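Local coordinates for malarial CLPB2 atpase/hsp101 protein (Plasmodium falciparum, PDB 4IRF) that probably uses ATP hydrolysis to unfold and translocate proteins as a ClpA/ClpB-family chaperone, represented here by its N-terminal cargo-binding domain alone, at residues 95-104 with 112-123; 37-45 with 64-75. All blocks are in the same frame, centred on the assembly; numbering follows the deposited sequence.

In the fold
Both contacts are helix pairs of the mainly helical Clp N-terminal domain, and they lie on opposite sides of the chain's centre, their own centres about 17 Å apart. Contact 2 comes first along the chain, pairing helices 37-46 and 61-74; contact 1, between helices 91-106 and 114-121, opens only after it has closed. The two nevertheless meet in the interior. Helix 114-121 lies against helix 37-46, where L121 packs on P37 and I40 and V114 on L44, while T96 of helix 91-106 also reaches P37. Helices 37-46 and 114-121 form the middle of a continuous unit, with helix 61-74 packed on helix 37-46, and helix 91-106 on helix 114-121 and, through T96, on the start of helix 37-46.

Contact 1: residues 95-104 with 112-123; sequences ETLALAEAAA and VDVEHLLSGLSN
T96, V112 and H116 bury more surface than any other residues here, where helix 91-106 packs on the segment 112-123, which holds helix 114-121 and the residues leading into it; the two helices are a steeply crossed pair in the helical bundle of the Clp N-terminal domain. The N-to-C directions differ by 127°, and the axes come within 7.4 Å where G120 lies against T96 and A100, its CA 3.7 Å from T96 O. With CG2 anti to the backbone N, the methyl of T96 points between L117 and L121, 3.6 Å from L121 CD2 and next to L117 CD1. Its hydroxyl turns the other way, to E92 O one helical turn earlier and to a water that donates to G120 O, so the water joins the two helices beside their closest approach. One turn further on, the methyl of A100 rests on the backbone of H116 and against CG1 of V112. The valine straddles this side of helix 91-106: CG1 meets A100 CB at 3.8 Å, while CG2 reaches the CG methylene of E101 and the methyl of A104. The carboxylate of E101 is held elsewhere, by Y12. Imidazole packing closes this end of the contact. A104 CA sits over one face of the H116 ring in a CH-pi contact, 3.8 Å from the centroid, and A104 CB lies close to CG and ND1. The ring's rotation is fixed from its own segment, since D113 N donates to H116 ND1 over 3.0 Å, only 1° out of the ring plane.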
loop_
_atom_site.group_PDB
_atom_site.type_symbol
_atom_site.label_atom_id
_atom_site.label_comp_id
_atom_site.label_asym_id
_atom_site.label_seq_id
_atom_site.Cartn_x
_atom_site.Cartn_y
_atom_site.Cartn_z
ATOM N N GLU A 95 -9.084 -2.349 7.762
ATOM C CA GLU A 95 -9.733 -1.236 7.085
ATOM C C GLU A 95 -9.173 -0.891 5.698
ATOM O O GLU A 95 -9.935 -0.594 4.766
ATOM C CB GLU A 95 -9.662 0.008 7.973
ATOM C CG GLU A 95 -10.432 1.202 7.433
ATOM C CD GLU A 95 -10.397 2.391 8.375
ATOM O OE1 GLU A 95 -9.939 2.227 9.525
ATOM O OE2 GLU A 95 -10.829 3.489 7.966
ATOM N N THR A 96 -7.849 -0.818 5.591
ATOM C CA THR A 96 -7.218 -0.701 4.286
ATOM C C THR A 96 -7.857 -1.621 3.253
ATOM O O THR A 96 -8.235 -1.168 2.142
ATOM C CB THR A 96 -5.717 -1.042 4.335
ATOM O OG1 THR A 96 -5.094 -0.288 5.380
ATOM C CG2 THR A 96 -5.090 -0.649 3.010
ATOM N N LEU A 97 -8.030 -2.895 3.627
ATOM C CA LEU A 97 -8.513 -3.924 2.714
ATOM C C LEU A 97 -10.006 -3.765 2.443
ATOM O O LEU A 97 -10.461 -3.952 1.317
ATOM C CB LEU A 97 -8.197 -5.331 3.259
ATOM C CG LEU A 97 -6.682 -5.525 3.469
ATOM C CD1 LEU A 97 -6.342 -6.890 4.032
ATOM C CD2 LEU A 97 -5.997 -5.343 2.144
ATOM N N ALA A 98 -10.767 -3.380 3.474
ATOM C CA ALA A 98 -12.187 -3.103 3.261
ATOM C C ALA A 98 -12.384 -1.951 2.290
ATOM O O ALA A 98 -13.259 -1.993 1.413
ATOM C CB ALA A 98 -12.895 -2.812 4.602
ATOM N N LEU A 99 -11.569 -0.899 2.431
ATOM C CA LEU A 99 -11.658 0.226 1.511
ATOM C C LEU A 99 -11.153 -0.119 0.088
ATOM O O LEU A 99 -11.762 0.291 -0.911
ATOM C CB LEU A 99 -10.883 1.402 2.092
ATOM C CG LEU A 99 -11.488 2.022 3.342
ATOM C CD1 LEU A 99 -10.466 2.922 3.974
ATOM C CD2 LEU A 99 -12.714 2.827 2.927
ATOM N N ALA A 100 -10.077 -0.893 -0.008
ATOM C CA ALA A 100 -9.619 -1.410 -1.301
ATOM C C ALA A 100 -10.684 -2.201 -2.037
ATOM O O ALA A 100 -10.923 -2.002 -3.233
ATOM C CB ALA A 100 -8.358 -2.276 -1.125
ATOM N N GLU A 101 -11.346 -3.090 -1.301
ATOM C CA GLU A 101 -12.454 -3.860 -1.840
ATOM C C GLU A 101 -13.605 -2.963 -2.274
ATOM O O GLU A 101 -14.173 -3.159 -3.351
ATOM C CB GLU A 101 -12.928 -4.888 -0.799
ATOM C CG GLU A 101 -11.967 -6.057 -0.659
ATOM C CD GLU A 101 -12.318 -6.978 0.512
ATOM O OE1 GLU A 101 -13.524 -7.264 0.717
ATOM O OE2 GLU A 101 -11.383 -7.399 1.232
ATOM N N ALA A 102 -13.928 -1.959 -1.466
ATOM C CA ALA A 102 -15.000 -1.039 -1.842
ATOM C C ALA A 102 -14.667 -0.250 -3.106
ATOM O O ALA A 102 -15.559 -0.005 -3.952
ATOM C CB ALA A 102 -15.351 -0.081 -0.682
ATOM N N ALA A 103 -13.410 0.186 -3.204
ATOM C CA ALA A 103 -12.975 0.960 -4.361
ATOM C C ALA A 103 -12.989 0.100 -5.609
ATOM O O ALA A 103 -13.411 0.569 -6.667
ATOM C CB ALA A 103 -11.576 1.545 -4.150
ATOM N N ALA A 104 -12.536 -1.152 -5.496
ATOM C CA ALA A 104 -12.549 -2.082 -6.623
ATOM C C ALA A 104 -13.981 -2.312 -7.113
ATOM O O ALA A 104 -14.262 -2.254 -8.298
ATOM C CB ALA A 104 -11.872 -3.396 -6.268
ATOM N N VAL A 112 -9.239 -7.113 -6.703
ATOM C CA VAL A 112 -8.571 -6.022 -6.028
ATOM C C VAL A 112 -7.123 -5.934 -6.534
ATOM O O VAL A 112 -6.344 -6.853 -6.352
ATOM C CB VAL A 112 -8.602 -6.201 -4.490
ATOM C CG1 VAL A 112 -7.977 -5.003 -3.804
ATOM C CG2 VAL A 112 -10.045 -6.375 -4.004
ATOM N N ASP A 113 -6.799 -4.837 -7.211
ATOM C CA ASP A 113 -5.466 -4.632 -7.782
ATOM C C ASP A 113 -4.689 -3.619 -6.951
ATOM O O ASP A 113 -5.176 -3.073 -5.959
ATOM C CB ASP A 113 -5.590 -4.155 -9.253
ATOM C CG ASP A 113 -4.381 -4.533 -10.101
ATOM O OD1 ASP A 113 -3.275 -4.672 -9.552
ATOM O OD2 ASP A 113 -4.539 -4.687 -11.332
ATOM N N VAL A 114 -3.463 -3.345 -7.369
ATOM C CA VAL A 114 -2.600 -2.427 -6.647
ATOM C C VAL A 114 -3.154 -1.018 -6.501
ATOM O O VAL A 114 -2.965 -0.399 -5.466
ATOM C CB VAL A 114 -1.186 -2.401 -7.290
ATOM C CG1 VAL A 114 -0.249 -1.559 -6.481
ATOM C CG2 VAL A 114 -0.644 -3.802 -7.362
ATOM N N GLU A 115 -3.834 -0.499 -7.533
ATOM C CA GLU A 115 -4.396 0.848 -7.434
ATOM C C GLU A 115 -5.471 0.905 -6.360
ATOM O O GLU A 115 -5.675 1.948 -5.735
ATOM C CB GLU A 115 -5.058 1.252 -8.752
ATOM C CG GLU A 115 -4.067 1.418 -9.922
ATOM C CD GLU A 115 -3.739 0.119 -10.650
ATOM O OE1 GLU A 115 -4.031 -0.998 -10.154
ATOM O OE2 GLU A 115 -3.157 0.225 -11.766
ATOM N N HIS A 116 -6.200 -0.189 -6.191
ATOM C CA HIS A 116 -7.284 -0.229 -5.201
ATOM C C HIS A 116 -6.705 -0.275 -3.789
ATOM O O HIS A 116 -7.201 0.399 -2.888
ATOM C CB HIS A 116 -8.194 -1.423 -5.483
ATOM C CG HIS A 116 -8.729 -1.400 -6.884
ATOM N ND1 HIS A 116 -8.451 -2.390 -7.800
ATOM C CD2 HIS A 116 -9.458 -0.465 -7.540
ATOM C CE1 HIS A 116 -9.022 -2.081 -8.958
ATOM N NE2 HIS A 116 -9.637 -0.921 -8.824
ATOM N N LEU A 117 -5.618 -1.016 -3.639
ATOM C CA LEU A 117 -4.866 -1.046 -2.398
ATOM C C LEU A 117 -4.311 0.341 -2.131
ATOM O O LEU A 117 -4.387 0.857 -0.995
ATOM C CB LEU A 117 -3.765 -2.111 -2.490
ATOM C CG LEU A 117 -2.944 -2.370 -1.255
ATOM C CD1 LEU A 117 -3.832 -2.757 -0.067
ATOM C CD2 LEU A 117 -1.987 -3.483 -1.573
ATOM N N LEU A 118 -3.805 1.002 -3.183
ATOM C CA LEU A 118 -3.291 2.356 -3.022
ATOM C C LEU A 118 -4.388 3.281 -2.474
ATOM O O LEU A 118 -4.154 4.063 -1.537
ATOM C CB LEU A 118 -2.693 2.879 -4.352
ATOM C CG LEU A 118 -1.949 4.211 -4.227
ATOM C CD1 LEU A 118 -0.546 4.007 -3.719
ATOM C CD2 LEU A 118 -1.943 4.917 -5.573
ATOM N N SER A 119 -5.607 3.157 -3.008
ATOM C CA SER A 119 -6.705 3.996 -2.562
ATOM C C SER A 119 -7.008 3.716 -1.086
ATOM O O SER A 119 -7.196 4.633 -0.280
ATOM C CB SER A 119 -7.939 3.717 -3.426
ATOM O OG SER A 119 -9.008 4.520 -2.984
ATOM N N GLY A 120 -7.008 2.438 -0.728
ATOM C CA GLY A 120 -7.245 2.050 0.654
ATOM C C GLY A 120 -6.200 2.588 1.618
ATOM O O GLY A 120 -6.519 3.123 2.703
ATOM N N LEU A 121 -4.945 2.503 1.201
ATOM C CA LEU A 121 -3.843 3.011 2.020
ATOM C C LEU A 121 -3.938 4.506 2.300
ATOM O O LEU A 121 -3.490 4.998 3.332
ATOM C CB LEU A 121 -2.527 2.704 1.313
ATOM C CG LEU A 121 -2.129 1.251 1.341
ATOM C CD1 LEU A 121 -0.925 1.067 0.415
ATOM C CD2 LEU A 121 -1.796 0.802 2.805
ATOM N N SER A 122 -4.533 5.249 1.369
ATOM C CA SER A 122 -4.667 6.682 1.544
ATOM C C SER A 122 -5.545 7.066 2.754
ATOM O O SER A 122 -5.490 8.197 3.213
ATOM C CB SER A 122 -5.146 7.342 0.253
ATOM O OG SER A 122 -6.510 7.058 -0.005
ATOM N N ASN A 123 -6.320 6.119 3.295
ATOM C CA ASN A 123 -7.072 6.391 4.528
ATOM C C ASN A 123 -6.167 6.569 5.739
ATOM O O ASN A 123 -6.506 7.308 6.678
ATOM C CB ASN A 123 -8.078 5.274 4.838
ATOM C CG ASN A 123 -8.812 5.481 6.169
ATOM O OD1 ASN A 123 -8.545 4.812 7.179
ATOM N ND2 ASN A 123 -9.711 6.429 6.182
HETATM O O HOH W 1 -5.294 2.494 5.267
#

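Contact 2: residues 37-45 with 64-75; sequences PIHILSALA and LKEYIDIALEQT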
loop_
_atom_site.group_PDB
_atom_site.type_symbol
_atom_site.label_atom_id
_atom_site.label_comp_id
_atom_site.label_asym_id
_atom_site.label_seq_id
_atom_site.Cartn_x
_atom_site.Cartn_y
_atom_site.Cartn_z
ATOM N N PRO A 37 -0.441 -0.029 7.822
ATOM C CA PRO A 37 -0.476 0.503 6.441
ATOM C C PRO A 37 0.877 0.990 5.927
ATOM O O PRO A 37 1.178 0.671 4.765
ATOM C CB PRO A 37 -1.480 1.633 6.522
ATOM C CG PRO A 37 -2.475 1.147 7.597
ATOM C CD PRO A 37 -1.540 0.513 8.627
ATOM N N ILE A 38 1.683 1.656 6.761
ATOM C CA ILE A 38 3.009 2.106 6.321
ATOM C C ILE A 38 3.843 0.950 5.822
ATOM O O ILE A 38 4.575 1.085 4.840
ATOM C CB ILE A 38 3.765 2.900 7.401
ATOM C CG1 ILE A 38 5.076 3.440 6.809
ATOM C CG2 ILE A 38 4.031 1.990 8.621
ATOM C CD1 ILE A 38 4.820 4.402 5.613
ATOM N N HIS A 39 3.723 -0.228 6.454
ATOM C CA HIS A 39 4.461 -1.397 5.981
ATOM C C HIS A 39 4.014 -1.872 4.616
ATOM O O HIS A 39 4.832 -2.328 3.807
ATOM C CB HIS A 39 4.327 -2.553 6.972
ATOM C CG HIS A 39 4.752 -2.188 8.344
ATOM N ND1 HIS A 39 3.999 -2.480 9.468
ATOM C CD2 HIS A 39 5.868 -1.557 8.787
ATOM C CE1 HIS A 39 4.622 -2.003 10.532
ATOM N NE2 HIS A 39 5.765 -1.449 10.147
ATOM N N ILE A 40 2.703 -1.802 4.372
ATOM C CA ILE A 40 2.167 -2.167 3.088
ATOM C C ILE A 40 2.630 -1.168 2.036
ATOM O O ILE A 40 2.989 -1.593 0.934
ATOM C CB ILE A 40 0.647 -2.226 3.089
ATOM C CG1 ILE A 40 0.217 -3.341 4.066
ATOM C CG2 ILE A 40 0.129 -2.494 1.677
ATOM C CD1 ILE A 40 -1.289 -3.497 4.117
ATOM N N LEU A 41 2.619 0.118 2.406
ATOM C CA LEU A 41 3.116 1.176 1.470
ATOM C C LEU A 41 4.582 0.914 1.072
ATOM O O LEU A 41 4.921 0.982 -0.124
ATOM C CB LEU A 41 2.905 2.575 2.047
ATOM C CG LEU A 41 3.481 3.654 1.123
ATOM C CD1 LEU A 41 2.832 3.615 -0.237
ATOM C CD2 LEU A 41 3.368 5.010 1.745
ATOM N N SER A 42 5.422 0.561 2.047
ATOM C CA SER A 42 6.839 0.260 1.754
ATOM C C SER A 42 6.915 -0.820 0.689
ATOM O O SER A 42 7.602 -0.681 -0.329
ATOM C CB SER A 42 7.552 -0.220 3.017
ATOM O OG SER A 42 8.907 -0.568 2.751
ATOM N N ALA A 43 6.144 -1.899 0.897
ATOM C CA ALA A 43 6.078 -3.013 -0.045
ATOM C C ALA A 43 5.544 -2.632 -1.441
ATOM O O ALA A 43 6.009 -3.121 -2.472
ATOM C CB ALA A 43 5.231 -4.151 0.565
ATOM N N LEU A 44 4.530 -1.782 -1.458
ATOM C CA LEU A 44 3.874 -1.406 -2.698
ATOM C C LEU A 44 4.858 -0.572 -3.514
ATOM O O LEU A 44 5.092 -0.886 -4.685
ATOM C CB LEU A 44 2.575 -0.655 -2.378
ATOM C CG LEU A 44 1.633 -0.454 -3.558
ATOM C CD1 LEU A 44 0.182 -0.454 -3.101
ATOM C CD2 LEU A 44 1.961 0.882 -4.193
ATOM N N ALA A 45 5.493 0.397 -2.848
ATOM C CA ALA A 45 6.447 1.310 -3.520
ATOM C C ALA A 45 7.580 0.516 -4.178
ATOM O O ALA A 45 8.061 0.881 -5.254
ATOM C CB ALA A 45 6.976 2.320 -2.558
ATOM N N LEU A 64 10.034 9.350 -2.453
ATOM C CA LEU A 64 8.962 8.581 -1.808
ATOM C C LEU A 64 9.567 7.547 -0.861
ATOM O O LEU A 64 9.137 7.451 0.277
ATOM C CB LEU A 64 8.063 7.893 -2.844
ATOM C CG LEU A 64 6.976 6.968 -2.271
ATOM C CD1 LEU A 64 5.974 7.727 -1.406
ATOM C CD2 LEU A 64 6.274 6.214 -3.389
ATOM N N LYS A 65 10.563 6.791 -1.328
ATOM C CA LYS A 65 11.227 5.773 -0.483
ATOM C C LYS A 65 11.855 6.398 0.766
ATOM O O LYS A 65 11.888 5.801 1.843
ATOM C CB LYS A 65 12.294 4.996 -1.267
ATOM C CG LYS A 65 13.050 3.977 -0.412
ATOM C CD LYS A 65 14.040 3.143 -1.216
ATOM C CE LYS A 65 14.411 1.853 -0.471
ATOM N NZ LYS A 65 14.880 2.084 0.934
ATOM N N GLU A 66 12.348 7.620 0.611
ATOM C CA GLU A 66 12.959 8.354 1.708
ATOM C C GLU A 66 11.906 8.763 2.754
ATOM O O GLU A 66 12.123 8.642 3.969
ATOM C CB GLU A 66 13.714 9.545 1.094
ATOM C CG GLU A 66 14.075 10.707 1.990
ATOM C CD GLU A 66 14.741 11.813 1.176
ATOM O OE1 GLU A 66 15.862 11.579 0.664
ATOM O OE2 GLU A 66 14.127 12.893 1.012
ATOM N N TYR A 67 10.737 9.209 2.299
ATOM C CA TYR A 67 9.649 9.512 3.225
ATOM C C TYR A 67 9.185 8.228 3.937
ATOM O O TYR A 67 8.842 8.230 5.124
ATOM C CB TYR A 67 8.458 10.114 2.471
ATOM C CG TYR A 67 8.545 11.619 2.229
ATOM C CD1 TYR A 67 8.557 12.509 3.295
ATOM C CD2 TYR A 67 8.560 12.135 0.943
ATOM C CE1 TYR A 67 8.617 13.887 3.088
ATOM C CE2 TYR A 67 8.623 13.513 0.714
ATOM C CZ TYR A 67 8.648 14.382 1.791
ATOM O OH TYR A 67 8.710 15.749 1.583
ATOM N N ILE A 68 9.139 7.143 3.183
ATOM C CA ILE A 68 8.611 5.883 3.731
ATOM C C ILE A 68 9.553 5.373 4.820
ATOM O O ILE A 68 9.107 4.993 5.911
ATOM C CB ILE A 68 8.416 4.814 2.646
ATOM C CG1 ILE A 68 7.271 5.237 1.712
ATOM C CG2 ILE A 68 8.090 3.454 3.295
ATOM C CD1 ILE A 68 7.146 4.409 0.480
ATOM N N ASP A 69 10.852 5.403 4.525
ATOM C CA ASP A 69 11.858 4.913 5.464
ATOM C C ASP A 69 11.911 5.744 6.739
ATOM O O ASP A 69 12.059 5.200 7.837
ATOM C CB ASP A 69 13.227 4.788 4.782
ATOM C CG ASP A 69 13.243 3.722 3.706
ATOM O OD1 ASP A 69 12.346 2.849 3.704
ATOM O OD2 ASP A 69 14.149 3.740 2.855
ATOM N N ILE A 70 11.761 7.058 6.611
ATOM C CA ILE A 70 11.644 7.912 7.789
ATOM C C ILE A 70 10.452 7.520 8.676
ATOM O O ILE A 70 10.585 7.402 9.896
ATOM C CB ILE A 70 11.583 9.410 7.400
ATOM C CG1 ILE A 70 12.977 9.891 6.986
ATOM C CG2 ILE A 70 11.017 10.248 8.534
ATOM C CD1 ILE A 70 12.964 11.104 6.031
ATOM N N ALA A 71 9.300 7.273 8.055
ATOM C CA ALA A 71 8.096 6.880 8.774
ATOM C C ALA A 71 8.207 5.468 9.362
ATOM O O ALA A 71 7.696 5.221 10.456
ATOM C CB ALA A 71 6.880 6.966 7.854
ATOM N N LEU A 72 8.845 4.556 8.628
ATOM C CA LEU A 72 9.108 3.210 9.139
ATOM C C LEU A 72 9.942 3.279 10.410
ATOM O O LEU A 72 9.677 2.554 11.366
ATOM C CB LEU A 72 9.815 2.332 8.125
ATOM C CG LEU A 72 8.985 1.894 6.916
ATOM C CD1 LEU A 72 9.818 1.140 5.913
ATOM C CD2 LEU A 72 7.810 1.027 7.424
ATOM N N GLU A 73 10.936 4.159 10.441
ATOM C CA GLU A 73 11.833 4.194 11.600
ATOM C C GLU A 73 11.153 4.853 12.784
ATOM O O GLU A 73 11.240 4.359 13.907
ATOM C CB GLU A 73 13.168 4.876 11.278
ATOM C CG GLU A 73 14.293 3.917 10.879
ATOM C CD GLU A 73 14.591 2.853 11.932
ATOM O OE1 GLU A 73 14.334 3.094 13.126
ATOM O OE2 GLU A 73 15.084 1.767 11.550
ATOM N N GLN A 74 10.428 5.932 12.519
ATOM C CA GLN A 74 9.662 6.622 13.560
ATOM C C GLN A 74 8.668 5.711 14.269
ATOM O O GLN A 74 8.396 5.872 15.463
ATOM C CB GLN A 74 8.884 7.784 12.961
ATOM C CG GLN A 74 9.719 8.935 12.474
ATOM C CD GLN A 74 8.844 10.122 12.129
ATOM O OE1 GLN A 74 7.851 9.993 11.399
ATOM N NE2 GLN A 74 9.183 11.282 12.677
ATOM N N THR A 75 8.107 4.765 13.526
ATOM C CA THR A 75 7.065 3.899 14.067
ATOM C C THR A 75 7.578 2.523 14.455
ATOM O O THR A 75 6.765 1.647 14.781
ATOM C CB THR A 75 5.879 3.759 13.076
ATOM O OG1 THR A 75 6.349 3.192 11.849
ATOM C CG2 THR A 75 5.270 5.127 12.804
HETATM O O HOH W 2 7.483 0.602 11.589
HETATM O O HOH W 3 10.533 1.379 1.734
#
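I68 projects from helix 61-74 as a knob into a hole formed by I38, L41, S42 and A45 of helix 37-46, and this knobs-into-holes fit centres the packing of two nearly antiparallel helices in the Clp N-terminal domain. Their directions differ by 150°, with the axes 10.0 Å apart, so side chains fill the space between them. The branches of I68 make different apolar contacts. Its CG1 arm lies beside the backbone N (chi1 -68°), which carries CD1 to 3.7 Å from A45 CB and to CG of L41, while CG2 rests 3.7 Å from S42 CB. L64 CD2 also touches A45. Toward the other end, I38 is the counterpart: its CD1 touches both I68 CG2 and A71 CB, and its CG1 meets L72 CD2 at 3.7 Å. L72 CD2 also approaches the imidazole of H39 obliquely, 3.5 Å from H39 CD2. Helix 125-133 adjoins this apolar layer, with I130 on I38 and L64 and F131 on L41.

Polar links between the helices run through water. One water joins S42 OG, at 2.7 Å, to D69 OD1, to which it donates; the other carboxylate oxygen of D69 forms a salt bridge with K65 a turn earlier, NZ to OD2 2.6 Å. A second water bonds to H39 NE2 and donates to T75 OG1, while H39 ND1 is bonded to the backbone N of K36, so both ring nitrogens are engaged. T75, the first residue beyond the helix, turns its OG1 back to A71 O, donating at 2.8 Å from the opposite face of that carbonyl to T75 N.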